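Local atomic coordinates of nitrate transport protein (Parabacteroides distasonis, PDB entry 3HN0), a protein that probably acts as the solute-binding component of an ABC transporter that may carry nitrate or a related small solute. Residues A58-I63 with A185-P190; I75-C80 with A276-E281; W83-L88 with D169-T174; P108-R113 with R259-Y264; F181-V186 with M255-L260. One frame throughout, in Å; residues are numbered along the deposited sequence. Where two conformers were deposited one is given.

Overall arrangement
Interactions 1 and 5 use strand 184-188: interaction 1 pairs it with strand 57-61, and interaction 5 joins its approach to helix 251-264. Interaction 2 lies on its neighbour in the same mixed sheet, strand 76-82. Interaction 4 uses helix 251-264 too, its centre about 10 Å from that of interaction 5. Interaction 3, nested inside the loop closed by interaction 1, belongs to the antiparallel sheet, its centre about 20 Å from that of interaction 1 but about 12 Å from those of 4 and 5, which it touches. The sheet order, with a strand returning beside 57-61 after a long excursion, is consistent with a type II periplasmic binding protein, whose two lobes are joined by chain crossings.

Interaction 1. Residues A58-I63 with A185-P190; sequences AVLPMI and AVVYTP
Ala-58 faces Val-187 and Leu-60 faces Ala-185 as hydrogen-bonded pairs of an antiparallel ladder, with Val-59 and Val-186 the non-hydrogen-bonded pair between them. Each hydrogen-bonded pair exchanges two backbone bonds: Val-187 N meets Ala-58 O at 2.8 Å, and Ala-185 N meets Leu-60 O at 2.8 Å. A CA-H...O contact is added, Val-59 CA lying 3.1 Å from Ala-185 O.

Apolar contacts fall on both sheet faces. Val-59 and Val-186 stand side by side, with CG2 of Val-59 4.1 Å from CG2 of Val-186; beta-branched residues suit such extended backbone. On the other face Leu-60 and Val-187 cross at about a right angle, Leu-60 CD2 to Val-187 CG2 being 4.0 Å. Pro-61 closes the strand at the N-cap of helix 62-70. Beyond it the selenomethionine Met-62 bends at chi2 (62°) and chi3 (71°), which folds SE back to 4.0 Å from Ala-185 CB, where a methyl group leaves room.

The ladder satisfies N-H and C=O of Ala-58, Leu-60, Ala-185 and Val-187, while Val-59 and Val-186 turn theirs to the neighbouring strands; the side chains meeting across the pair are all apolar, suiting the sheet interior.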
# COMPACT_ATOMS: atom_id res chain seq x y z
N ALA A 58 -5.46 -24.06 5.04
CA ALA A 58 -5.21 -24.10 3.62
C ALA A 58 -4.89 -22.71 3.16
O ALA A 58 -5.41 -21.76 3.72
CB ALA A 58 -6.43 -24.64 2.85
N VAL A 59 -4.11 -22.59 2.09
CA VAL A 59 -3.74 -21.31 1.58
C VAL A 59 -4.16 -21.30 0.10
O VAL A 59 -3.65 -22.14 -0.67
CB VAL A 59 -2.20 -21.10 1.73
CG1 VAL A 59 -1.84 -19.67 1.34
CG2 VAL A 59 -1.75 -21.42 3.19
N LEU A 60 -5.10 -20.41 -0.27
CA LEU A 60 -5.71 -20.39 -1.60
C LEU A 60 -6.25 -19.01 -1.86
O LEU A 60 -6.27 -18.14 -0.96
CB LEU A 60 -6.81 -21.47 -1.76
CG LEU A 60 -8.18 -21.24 -1.05
CD1 LEU A 60 -9.01 -22.46 -1.26
CD2 LEU A 60 -8.07 -20.97 0.45
N PRO A 61 -6.71 -18.78 -3.08
CA PRO A 61 -7.07 -17.42 -3.41
C PRO A 61 -8.19 -16.93 -2.51
O PRO A 61 -9.10 -17.70 -2.11
CB PRO A 61 -7.54 -17.53 -4.85
CG PRO A 61 -6.71 -18.64 -5.41
CD PRO A 61 -6.71 -19.64 -4.28
N MSE A 62 -8.09 -15.64 -2.15
CA MSE A 62 -9.11 -14.99 -1.33
C MSE A 62 -10.51 -15.15 -1.92
O MSE A 62 -11.48 -15.36 -1.17
CB MSE A 62 -8.77 -13.50 -1.13
CG MSE A 62 -9.62 -12.73 -0.21
SE MSE A 62 -9.65 -13.30 1.59
CE MSE A 62 -7.85 -12.71 1.98
N ILE A 63 -10.65 -15.08 -3.25
CA ILE A 63 -12.03 -15.23 -3.82
C ILE A 63 -12.59 -16.62 -3.50
O ILE A 63 -13.76 -16.76 -3.17
CB ILE A 63 -12.12 -14.84 -5.32
CG1 ILE A 63 -11.27 -15.72 -6.22
CG2 ILE A 63 -11.66 -13.35 -5.52
CD1 ILE A 63 -11.63 -15.52 -7.72
N ALA A 185 -5.49 -16.03 0.77
CA ALA A 185 -6.09 -16.33 2.04
C ALA A 185 -5.43 -17.52 2.69
O ALA A 185 -5.20 -18.58 2.04
CB ALA A 185 -7.59 -16.68 1.90
N VAL A 186 -5.15 -17.36 3.97
CA VAL A 186 -4.90 -18.50 4.86
C VAL A 186 -6.20 -18.73 5.59
O VAL A 186 -6.63 -17.88 6.38
CB VAL A 186 -3.75 -18.24 5.85
CG1 VAL A 186 -3.55 -19.44 6.78
CG2 VAL A 186 -2.44 -17.87 5.12
N VAL A 187 -6.79 -19.91 5.39
CA VAL A 187 -8.05 -20.26 6.05
C VAL A 187 -7.85 -21.45 6.98
O VAL A 187 -6.91 -22.22 6.80
CB VAL A 187 -9.16 -20.56 5.01
CG1 VAL A 187 -9.35 -19.30 4.08
CG2 VAL A 187 -8.92 -21.88 4.24
N TYR A 188 -8.74 -21.58 7.97
CA TYR A 188 -8.61 -22.61 8.97
C TYR A 188 -9.98 -23.14 9.37
O TYR A 188 -11.02 -22.45 9.24
CB TYR A 188 -7.83 -22.08 10.19
CG TYR A 188 -8.49 -21.01 10.97
CD1 TYR A 188 -8.37 -19.67 10.62
CD2 TYR A 188 -9.30 -21.31 12.09
CE1 TYR A 188 -8.99 -18.69 11.31
CE2 TYR A 188 -9.90 -20.32 12.79
CZ TYR A 188 -9.73 -19.01 12.44
OH TYR A 188 -10.38 -17.98 13.15
N THR A 189 -9.94 -24.35 9.89
CA THR A 189 -11.17 -25.04 10.28
C THR A 189 -11.39 -24.86 11.78
O THR A 189 -10.54 -24.37 12.50
CB THR A 189 -11.06 -26.55 9.95
OG1 THR A 189 -9.87 -27.03 10.54
CG2 THR A 189 -11.04 -26.85 8.43
N PRO A 190 -12.58 -25.22 12.28
CA PRO A 190 -12.88 -24.87 13.65
C PRO A 190 -11.95 -25.42 14.75
O PRO A 190 -11.80 -24.78 15.80
CB PRO A 190 -14.30 -25.45 13.82
CG PRO A 190 -14.89 -25.27 12.52
CD PRO A 190 -13.80 -25.60 11.55

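Interaction 2. Residues I75-C80 with A276-E281; sequences IKLAGC and AGFIPE
Leu-77 N, near the start of strand 76-80, donates to Phe-278 O at 2.7 Å with an N-H...O angle of 175°, tying the 3-10 turn 276-278 to the strand. Lys-76 makes the second bond. Its chain runs extended as far as CE and then bends at chi4 (-56°), which brings NZ to 2.7 Å from Gly-277 O, tilted modestly from the carbonyl plane. The methylenes lie along the same carbonyl on the way, so a long flexible residue serves both as cover and as donor. With an alanine in place of Lys-76, Gly-277 O would probably lose its charged mate and the turn be less firmly held.

The tail after helix 251-264 thereby packs on the mixed sheet, next to a classic beta bulge in which Ala-78 and Gly-79 both face Val-186. On the buried side Leu-77 CB sits over the centre of the Phe-278 ring, 4.0 Å from its centroid, in a CH-pi contact. Leu-77 CD2 then reaches Phe-278 CE2 at 3.9 Å and Ile-279 CG1 at 4.2 Å. Tyr-69 and Met-62 of helix 62-70 also meet this ring. Pro-280 CD presses against Leu-77 O at 3.1 Å; that carbonyl oxygen is buried with no polar partner in the model, and the proline, having no N-H, cannot supply one.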
# COMPACT_ATOMS: atom_id res chain seq x y z
N ILE A 75 -15.06 -22.65 7.49
CA ILE A 75 -13.73 -22.08 7.55
C ILE A 75 -13.85 -20.63 7.96
O ILE A 75 -14.91 -20.02 7.82
CB ILE A 75 -12.98 -22.17 6.17
CG1 ILE A 75 -13.80 -21.50 5.04
CG2 ILE A 75 -12.64 -23.64 5.83
CD1 ILE A 75 -13.02 -21.17 3.81
N LYS A 76 -12.75 -20.08 8.45
CA LYS A 76 -12.63 -18.66 8.66
C LYS A 76 -11.30 -18.22 8.09
O LYS A 76 -10.34 -19.02 7.90
CB LYS A 76 -12.70 -18.27 10.15
CG LYS A 76 -14.04 -18.62 10.79
CD LYS A 76 -14.26 -17.96 12.12
CE LYS A 76 -15.61 -18.36 12.74
NZ LYS A 76 -16.80 -18.07 11.83
N LEU A 77 -11.22 -16.93 7.86
CA LEU A 77 -10.01 -16.34 7.35
C LEU A 77 -9.06 -15.94 8.48
O LEU A 77 -9.40 -15.12 9.32
CB LEU A 77 -10.34 -15.08 6.56
CG LEU A 77 -9.15 -14.31 6.02
CD1 LEU A 77 -8.40 -15.07 4.91
CD2 LEU A 77 -9.60 -12.95 5.50
N ALA A 78 -7.83 -16.49 8.49
CA ALA A 78 -6.81 -16.02 9.42
C ALA A 78 -6.20 -14.71 8.96
O ALA A 78 -6.10 -13.77 9.75
CB ALA A 78 -5.69 -17.11 9.66
N GLY A 79 -5.75 -14.66 7.70
CA GLY A 79 -5.04 -13.52 7.21
C GLY A 79 -4.42 -13.78 5.87
O GLY A 79 -4.76 -14.78 5.22
N CYS A 80 -3.50 -12.91 5.48
CA CYS A 80 -2.87 -12.96 4.15
C CYS A 80 -1.37 -12.82 4.28
O CYS A 80 -0.91 -11.88 4.93
CB CYS A 80 -3.46 -11.89 3.27
SG CYS A 80 -2.65 -11.79 1.63
N ALA A 276 -19.74 -10.93 8.91
CA ALA A 276 -18.70 -10.67 9.92
C ALA A 276 -18.05 -11.96 10.44
O ALA A 276 -16.91 -11.93 10.85
CB ALA A 276 -19.22 -9.81 11.07
N GLY A 277 -18.74 -13.10 10.36
CA GLY A 277 -18.18 -14.38 10.82
C GLY A 277 -16.99 -14.93 9.99
O GLY A 277 -16.35 -15.89 10.39
N PHE A 278 -16.74 -14.32 8.83
CA PHE A 278 -15.62 -14.72 7.98
C PHE A 278 -14.28 -14.50 8.68
O PHE A 278 -13.32 -15.28 8.46
CB PHE A 278 -15.67 -13.90 6.69
CG PHE A 278 -14.67 -14.27 5.65
CD1 PHE A 278 -14.50 -15.57 5.23
CD2 PHE A 278 -13.96 -13.25 4.97
CE1 PHE A 278 -13.63 -15.86 4.19
CE2 PHE A 278 -13.08 -13.58 3.94
CZ PHE A 278 -12.94 -14.84 3.55
N ILE A 279 -14.22 -13.45 9.50
CA ILE A 279 -13.01 -13.04 10.23
C ILE A 279 -13.19 -13.30 11.74
O ILE A 279 -14.21 -12.93 12.28
CB ILE A 279 -12.71 -11.60 9.88
CG1 ILE A 279 -12.32 -11.54 8.39
CG2 ILE A 279 -11.59 -10.99 10.78
CD1 ILE A 279 -12.28 -10.19 7.81
N PRO A 280 -12.20 -13.91 12.42
CA PRO A 280 -12.40 -14.08 13.88
C PRO A 280 -12.57 -12.74 14.61
O PRO A 280 -11.97 -11.74 14.19
CB PRO A 280 -11.12 -14.79 14.35
CG PRO A 280 -10.09 -14.65 13.23
CD PRO A 280 -10.85 -14.31 11.97
N GLU A 281 -13.38 -12.74 15.67
CA GLU A 281 -13.53 -11.58 16.57
C GLU A 281 -12.21 -11.32 17.30
O GLU A 281 -11.34 -12.21 17.40
CB GLU A 281 -14.68 -11.80 17.59
CG GLU A 281 -16.12 -11.74 17.00

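Interaction 3. Residues W83-L88 with D169-T174; sequences WGTLYL and DLNHLT
Tyr-87 and Asp-169 form an antiparallel non-hydrogen-bonded pair, their CA atoms 4.8 Å apart, and beyond it Leu-170 N donates to Leu-86 O at 3.0 Å. Asn-171 CG, anti to its carbonyl carbon (chi1 -57°), carries the amide to the 85-86 backbone, where OD1 accepts Leu-86 N at 2.9 Å, in the carbonyl plane on a lone pair, while Thr-85 N comes from above that plane. The contact joins strand 87-90, central in the three-stranded antiparallel sheet, to the end of edge strand 165-169. There Asp-169 OD1 closes an Asx turn onto Asn-171 N (3.0 Å) and also takes Asn-171 ND2, fixing the amide's rotation. ND2 lies over one face of the Tyr-87 ring, offset toward the rim, with amide and ring planes 73° apart. A leucine in place of Asn-171 would probably leave the backbone N-H groups of Thr-85 and Leu-86 without their acceptor. Asp-169 OD2 accepts His-172 NE2, and a water donates to OD2 and to Tyr-87 OH, which also bonds Arg-239 O.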
# COMPACT_ATOMS: atom_id res chain seq x y z
N TRP A 83 1.69 -10.36 -0.80
CA TRP A 83 1.06 -9.14 -1.27
C TRP A 83 1.48 -8.74 -2.70
O TRP A 83 0.98 -7.78 -3.27
CB TRP A 83 1.35 -7.99 -0.26
CG TRP A 83 0.79 -8.36 1.10
CD1 TRP A 83 1.41 -9.10 2.05
CD2 TRP A 83 -0.55 -8.12 1.57
NE1 TRP A 83 0.57 -9.33 3.11
CE2 TRP A 83 -0.64 -8.70 2.86
CE3 TRP A 83 -1.65 -7.42 1.06
CZ2 TRP A 83 -1.78 -8.66 3.62
CZ3 TRP A 83 -2.81 -7.35 1.83
CH2 TRP A 83 -2.87 -8.00 3.11
N GLY A 84 2.41 -9.48 -3.28
CA GLY A 84 2.95 -9.18 -4.62
C GLY A 84 2.70 -10.36 -5.54
O GLY A 84 3.47 -11.32 -5.58
N THR A 85 1.58 -10.36 -6.25
CA THR A 85 1.28 -11.48 -7.08
C THR A 85 1.19 -11.23 -8.57
O THR A 85 1.26 -12.18 -9.35
CB THR A 85 -0.02 -12.20 -6.60
OG1 THR A 85 -1.14 -11.39 -6.84
CG2 THR A 85 0.02 -12.48 -5.14
N LEU A 86 1.00 -9.98 -8.98
CA LEU A 86 0.74 -9.72 -10.38
C LEU A 86 1.53 -8.52 -10.90
O LEU A 86 1.46 -7.42 -10.36
CB LEU A 86 -0.76 -9.57 -10.62
CG LEU A 86 -1.18 -9.79 -12.06
CD1 LEU A 86 -0.97 -11.30 -12.45
CD2 LEU A 86 -2.62 -9.33 -12.24
N TYR A 87 2.30 -8.78 -11.96
CA TYR A 87 3.07 -7.77 -12.61
C TYR A 87 2.88 -7.75 -14.11
O TYR A 87 2.63 -8.78 -14.71
CB TYR A 87 4.55 -7.97 -12.27
CG TYR A 87 4.89 -7.72 -10.85
CD1 TYR A 87 4.73 -8.74 -9.89
CD2 TYR A 87 5.38 -6.47 -10.41
CE1 TYR A 87 5.03 -8.53 -8.54
CE2 TYR A 87 5.66 -6.27 -9.06
CZ TYR A 87 5.50 -7.30 -8.14
OH TYR A 87 5.80 -7.09 -6.81
N LEU A 88 2.94 -6.58 -14.72
CA LEU A 88 2.85 -6.48 -16.17
C LEU A 88 4.25 -6.47 -16.76
O LEU A 88 5.09 -5.68 -16.33
CB LEU A 88 2.18 -5.16 -16.54
CG LEU A 88 1.98 -4.79 -18.01
CD1 LEU A 88 1.09 -5.79 -18.73
CD2 LEU A 88 1.40 -3.36 -18.03
N ASP A 169 3.21 -2.63 -11.65
CA ASP A 169 2.85 -3.43 -10.51
C ASP A 169 1.34 -3.39 -10.43
O ASP A 169 0.79 -2.30 -10.32
CB ASP A 169 3.54 -2.77 -9.32
CG ASP A 169 3.21 -3.41 -7.97
OD1 ASP A 169 2.17 -4.06 -7.84
OD2 ASP A 169 4.01 -3.23 -7.02
N LEU A 170 0.70 -4.54 -10.52
CA LEU A 170 -0.77 -4.61 -10.59
C LEU A 170 -1.43 -4.96 -9.27
O LEU A 170 -2.60 -5.39 -9.22
CB LEU A 170 -1.19 -5.59 -11.70
CG LEU A 170 -1.37 -4.93 -13.06
CD1 LEU A 170 -0.15 -4.11 -13.44
CD2 LEU A 170 -1.73 -5.98 -14.10
N ASN A 171 -0.69 -4.78 -8.18
CA ASN A 171 -1.13 -5.24 -6.88
C ASN A 171 -1.79 -4.19 -5.98
O ASN A 171 -2.07 -4.48 -4.82
CB ASN A 171 0.03 -5.91 -6.11
CG ASN A 171 0.64 -7.08 -6.86
OD1 ASN A 171 -0.01 -8.08 -7.10
ND2 ASN A 171 1.89 -6.91 -7.31
N HIS A 172 -2.05 -2.99 -6.49
CA HIS A 172 -2.53 -1.91 -5.63
C HIS A 172 -3.84 -1.34 -6.10
O HIS A 172 -4.06 -1.15 -7.30
CB HIS A 172 -1.48 -0.79 -5.54
CG HIS A 172 -0.11 -1.27 -5.20
ND1 HIS A 172 0.30 -1.49 -3.90
CD2 HIS A 172 0.95 -1.54 -5.99
CE1 HIS A 172 1.57 -1.90 -3.91
NE2 HIS A 172 1.98 -1.95 -5.17
N LEU A 173 -4.68 -0.97 -5.14
CA LEU A 173 -5.98 -0.30 -5.47
C LEU A 173 -5.74 1.09 -6.07
O LEU A 173 -6.34 1.45 -7.08
CB LEU A 173 -6.85 -0.19 -4.20
CG LEU A 173 -8.28 0.32 -4.48
CD1 LEU A 173 -9.13 -0.85 -4.96
CD2 LEU A 173 -8.90 0.98 -3.23
N THR A 174 -4.84 1.84 -5.44
CA THR A 174 -4.54 3.23 -5.76
C THR A 174 -3.06 3.41 -5.54
O THR A 174 -2.41 2.53 -4.95
CB THR A 174 -5.31 4.19 -4.76
OG1 THR A 174 -4.91 3.93 -3.39
CG2 THR A 174 -6.82 3.99 -4.87
O HOH W 1 4.14 -5.03 -5.00

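Interaction 4. Residues P108-R113 with R259-Y264; sequences PDILTR and RLIEQY
Ile-110 is the central side chain here: with chi1 at -65° its CG2 stands anti to the backbone N and projects at helix 259-264. That methyl lies 3.5 Å from Ile-261 CD1, the two isoleucines crossing at about a right angle, and 3.6 Å from Tyr-264 CD1. Leu-260 CD2 meets it too, at 3.9 Å, and touches Leu-111 CD2. Branching lets Ile-110 offer CG2 to all three residues while CD1 also reaches Ile-261. Arg-113 and Tyr-264 slide past each other in opposite directions; Arg-113 NH1 comes to the edge of the ring, 3.7 Å from Tyr-264 CD2, and the guanidinium stands 86° to it, so no cation-pi stack forms. The arginine is steered by a salt bridge to Asp-109, one turn back, with NE 3.3 Å from Asp-109 OD1; Tyr-127 OH and Gly-105 N are further partners of that carboxylate. Segments 108-113 and 259-264 cross almost perpendicularly, their axes 10.0 Å apart at closest approach, laying helix 251-264 against helix 107-119, where Tyr-114 meets both Leu-260 and Tyr-264.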
# COMPACT_ATOMS: atom_id res chain seq x y z
N PRO A 108 -6.39 -12.83 -11.33
CA PRO A 108 -5.46 -12.13 -12.23
C PRO A 108 -6.12 -11.40 -13.38
O PRO A 108 -5.73 -10.29 -13.75
CB PRO A 108 -4.54 -13.24 -12.75
CG PRO A 108 -5.22 -14.53 -12.47
CD PRO A 108 -6.04 -14.26 -11.19
N ASP A 109 -7.15 -11.99 -13.97
CA ASP A 109 -7.91 -11.36 -15.04
C ASP A 109 -8.64 -10.07 -14.58
O ASP A 109 -8.49 -8.98 -15.15
CB ASP A 109 -8.94 -12.40 -15.54
CG ASP A 109 -9.77 -11.91 -16.68
OD1 ASP A 109 -9.39 -10.90 -17.31
OD2 ASP A 109 -10.81 -12.56 -16.97
N ILE A 110 -9.41 -10.19 -13.51
CA ILE A 110 -10.16 -9.06 -12.97
C ILE A 110 -9.26 -7.89 -12.59
O ILE A 110 -9.54 -6.74 -12.94
CB ILE A 110 -11.06 -9.47 -11.80
CG1 ILE A 110 -12.15 -10.43 -12.28
CG2 ILE A 110 -11.70 -8.19 -11.17
CD1 ILE A 110 -12.66 -11.43 -11.23
N LEU A 111 -8.15 -8.18 -11.91
CA LEU A 111 -7.21 -7.15 -11.51
C LEU A 111 -6.51 -6.48 -12.69
O LEU A 111 -6.17 -5.28 -12.63
CB LEU A 111 -6.18 -7.67 -10.49
CG LEU A 111 -6.82 -8.01 -9.10
CD1 LEU A 111 -5.74 -8.34 -8.07
CD2 LEU A 111 -7.74 -6.90 -8.59
N THR A 112 -6.27 -7.23 -13.75
CA THR A 112 -5.68 -6.66 -14.94
C THR A 112 -6.71 -5.71 -15.56
O THR A 112 -6.38 -4.60 -15.91
CB THR A 112 -5.27 -7.78 -15.94
OG1 THR A 112 -4.27 -8.61 -15.30
CG2 THR A 112 -4.67 -7.20 -17.21
N ARG A 113 -7.95 -6.15 -15.64
CA ARG A 113 -8.99 -5.28 -16.20
C ARG A 113 -9.14 -4.01 -15.35
O ARG A 113 -9.27 -2.92 -15.87
CB ARG A 113 -10.31 -6.04 -16.32
CG ARG A 113 -10.31 -7.02 -17.50
CD ARG A 113 -11.71 -7.56 -17.73
NE ARG A 113 -11.92 -8.83 -17.07
CZ ARG A 113 -13.07 -9.26 -16.55
NH1 ARG A 113 -14.15 -8.48 -16.55
NH2 ARG A 113 -13.12 -10.47 -16.01
N ARG A 259 -14.91 -6.53 -2.70
CA ARG A 259 -15.82 -5.60 -3.32
C ARG A 259 -15.45 -5.30 -4.74
O ARG A 259 -16.32 -5.24 -5.62
CB ARG A 259 -15.86 -4.30 -2.51
CG ARG A 259 -16.96 -3.34 -2.89
CD ARG A 259 -17.12 -2.22 -1.82
NE ARG A 259 -17.44 -2.76 -0.48
CZ ARG A 259 -16.62 -2.77 0.59
NH1 ARG A 259 -15.39 -2.24 0.56
NH2 ARG A 259 -17.05 -3.31 1.73
N LEU A 260 -14.15 -5.09 -4.99
CA LEU A 260 -13.68 -4.86 -6.34
C LEU A 260 -14.00 -6.06 -7.24
O LEU A 260 -14.54 -5.90 -8.34
CB LEU A 260 -12.17 -4.54 -6.31
CG LEU A 260 -11.46 -4.18 -7.61
CD1 LEU A 260 -10.10 -3.51 -7.32
CD2 LEU A 260 -11.30 -5.43 -8.45
N ILE A 261 -13.67 -7.27 -6.79
CA ILE A 261 -13.94 -8.47 -7.58
C ILE A 261 -15.44 -8.59 -7.89
O ILE A 261 -15.84 -8.89 -9.01
CB ILE A 261 -13.49 -9.75 -6.84
CG1 ILE A 261 -11.97 -9.74 -6.68
CG2 ILE A 261 -14.01 -11.03 -7.54
CD1 ILE A 261 -11.23 -9.69 -8.01
N GLU A 262 -16.25 -8.34 -6.87
CA GLU A 262 -17.69 -8.45 -6.99
C GLU A 262 -18.24 -7.49 -8.06
O GLU A 262 -19.25 -7.77 -8.72
CB GLU A 262 -18.29 -8.17 -5.62
CG GLU A 262 -19.78 -8.36 -5.56
CD GLU A 262 -20.36 -7.99 -4.21
OE1 GLU A 262 -19.79 -7.12 -3.54
OE2 GLU A 262 -21.36 -8.60 -3.83
N GLN A 263 -17.58 -6.34 -8.24
CA GLN A 263 -18.02 -5.36 -9.25
C GLN A 263 -17.93 -5.90 -10.66
O GLN A 263 -18.69 -5.46 -11.56
CB GLN A 263 -17.17 -4.12 -9.21
CG GLN A 263 -17.50 -3.11 -8.14
CD GLN A 263 -16.63 -1.87 -8.32
OE1 GLN A 263 -15.46 -1.86 -7.92
NE2 GLN A 263 -17.18 -0.85 -8.97
N TYR A 264 -16.97 -6.79 -10.87
CA TYR A 264 -16.68 -7.38 -12.18
C TYR A 264 -17.36 -8.72 -12.35
O TYR A 264 -17.86 -9.01 -13.43
CB TYR A 264 -15.16 -7.55 -12.39
CG TYR A 264 -14.44 -6.25 -12.63
CD1 TYR A 264 -14.01 -5.47 -11.59
CD2 TYR A 264 -14.18 -5.80 -13.94
CE1 TYR A 264 -13.39 -4.25 -11.80
CE2 TYR A 264 -13.54 -4.59 -14.16
CZ TYR A 264 -13.16 -3.81 -13.09
OH TYR A 264 -12.53 -2.60 -13.30

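Interaction 5. Residues F181-V186 with M255-L260; sequences FAQTAV and MGFLRL
Phe-257 extends its ring toward the 181-183 turn because CG lies opposite the backbone N (chi1 169°), while Phe-181, its CG beside the backbone N, holds its own ring along the helix in the direction of Leu-260. The two rings meet obliquely, centroids 5.9 Å apart and planes at 54°, and the closest approach of the two side chains is Phe-181 CB to Phe-257 CD1 at 3.8 Å. Farther along, Phe-181 CE1 touches Leu-260 CD1 at 3.6 Å. A flat Phe-257 suits this place, since its ring can offer a face to Gln-183 CA while its rim meets Phe-181.

Ala-182 is the centre of an inverse gamma turn, through which the chain coming back from the three-stranded sheet enters strand 184-188 of the mixed sheet. The turn directs Ala-182 O at the Phe-257 ring, 3.5 Å from its CD2; buried there, this oxygen has no polar partner in the model. Gln-183 CA lies 4.3 Å from the centroid of the same ring, in a CH-pi contact, and its CG reaches Phe-257 CE1 at 4.1 Å. The Gln-183 amide plane is inclined by 23° to the ring plane, and Leu-111 of helix 107-119 packs against Phe-181, Gln-183 and Phe-257 alike.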
# COMPACT_ATOMS: atom_id res chain seq x y z
N PHE A 181 -3.53 -5.45 -2.58
CA PHE A 181 -4.69 -6.27 -2.37
C PHE A 181 -4.43 -7.53 -1.53
O PHE A 181 -3.48 -8.22 -1.75
CB PHE A 181 -5.25 -6.78 -3.71
CG PHE A 181 -5.64 -5.69 -4.67
CD1 PHE A 181 -6.72 -4.86 -4.41
CD2 PHE A 181 -4.96 -5.54 -5.86
CE1 PHE A 181 -7.10 -3.90 -5.33
CE2 PHE A 181 -5.34 -4.57 -6.77
CZ PHE A 181 -6.39 -3.75 -6.50
N ALA A 182 -5.36 -7.86 -0.65
CA ALA A 182 -5.31 -9.11 0.08
C ALA A 182 -5.89 -10.22 -0.82
O ALA A 182 -7.03 -10.64 -0.67
CB ALA A 182 -6.03 -8.97 1.41
N GLN A 183 -5.07 -10.71 -1.75
CA GLN A 183 -5.54 -11.66 -2.79
C GLN A 183 -5.39 -13.11 -2.40
O GLN A 183 -5.94 -13.95 -3.08
CB GLN A 183 -4.77 -11.53 -4.14
CG GLN A 183 -4.45 -10.21 -4.55
CD GLN A 183 -3.84 -10.17 -5.90
OE1 GLN A 183 -4.12 -11.05 -6.75
NE2 GLN A 183 -3.00 -9.19 -6.11
N THR A 184 -4.63 -13.38 -1.34
CA THR A 184 -4.34 -14.72 -0.90
C THR A 184 -4.80 -14.93 0.54
O THR A 184 -4.58 -14.05 1.39
CB THR A 184 -2.85 -14.97 -0.98
OG1 THR A 184 -2.40 -14.75 -2.32
CG2 THR A 184 -2.52 -16.40 -0.53
N ALA A 185 -5.49 -16.03 0.77
CA ALA A 185 -6.09 -16.33 2.04
C ALA A 185 -5.43 -17.52 2.69
O ALA A 185 -5.20 -18.58 2.04
CB ALA A 185 -7.59 -16.68 1.90
N VAL A 186 -5.15 -17.36 3.97
CA VAL A 186 -4.90 -18.50 4.86
C VAL A 186 -6.20 -18.73 5.59
O VAL A 186 -6.63 -17.88 6.38
CB VAL A 186 -3.75 -18.24 5.85
CG1 VAL A 186 -3.55 -19.44 6.78
CG2 VAL A 186 -2.44 -17.87 5.12
N MSE A 255 -11.90 -6.72 2.49
CA MSE A 255 -13.25 -6.40 2.02
C MSE A 255 -13.21 -5.47 0.81
O MSE A 255 -14.01 -5.60 -0.11
CB MSE A 255 -14.09 -5.79 3.13
CG MSE A 255 -14.24 -6.72 4.33
SE MSE A 255 -15.16 -8.39 3.87
CE MSE A 255 -16.78 -7.63 3.62
N GLY A 256 -12.25 -4.54 0.79
CA GLY A 256 -12.04 -3.74 -0.44
C GLY A 256 -11.71 -4.54 -1.69
O GLY A 256 -12.23 -4.26 -2.78
N PHE A 257 -10.81 -5.50 -1.58
CA PHE A 257 -10.50 -6.42 -2.66
C PHE A 257 -11.74 -7.21 -3.11
O PHE A 257 -12.05 -7.21 -4.28
CB PHE A 257 -9.37 -7.39 -2.29
CG PHE A 257 -9.20 -8.50 -3.24
CD1 PHE A 257 -8.60 -8.31 -4.49
CD2 PHE A 257 -9.63 -9.78 -2.90
CE1 PHE A 257 -8.40 -9.35 -5.36
CE2 PHE A 257 -9.50 -10.82 -3.80
CZ PHE A 257 -8.87 -10.64 -5.04
N LEU A 258 -12.47 -7.82 -2.16
CA LEU A 258 -13.65 -8.62 -2.48
C LEU A 258 -14.73 -7.76 -3.18
O LEU A 258 -15.32 -8.20 -4.15
CB LEU A 258 -14.20 -9.36 -1.24
CG LEU A 258 -13.29 -10.52 -0.79
CD1 LEU A 258 -13.76 -11.14 0.54
CD2 LEU A 258 -13.15 -11.62 -1.86
N ARG A 259 -14.91 -6.53 -2.70
CA ARG A 259 -15.82 -5.60 -3.32
C ARG A 259 -15.45 -5.30 -4.74
O ARG A 259 -16.32 -5.24 -5.62
CB ARG A 259 -15.86 -4.30 -2.51
CG ARG A 259 -16.96 -3.34 -2.89
CD ARG A 259 -17.12 -2.22 -1.82
NE ARG A 259 -17.44 -2.76 -0.48
CZ ARG A 259 -16.62 -2.77 0.59
NH1 ARG A 259 -15.39 -2.24 0.56
NH2 ARG A 259 -17.05 -3.31 1.73
N LEU A 260 -14.15 -5.09 -4.99
CA LEU A 260 -13.68 -4.86 -6.34
C LEU A 260 -14.00 -6.06 -7.24
O LEU A 260 -14.54 -5.90 -8.34
CB LEU A 260 -12.17 -4.54 -6.31
CG LEU A 260 -11.46 -4.18 -7.61
CD1 LEU A 260 -10.10 -3.51 -7.32
CD2 LEU A 260 -11.30 -5.43 -8.45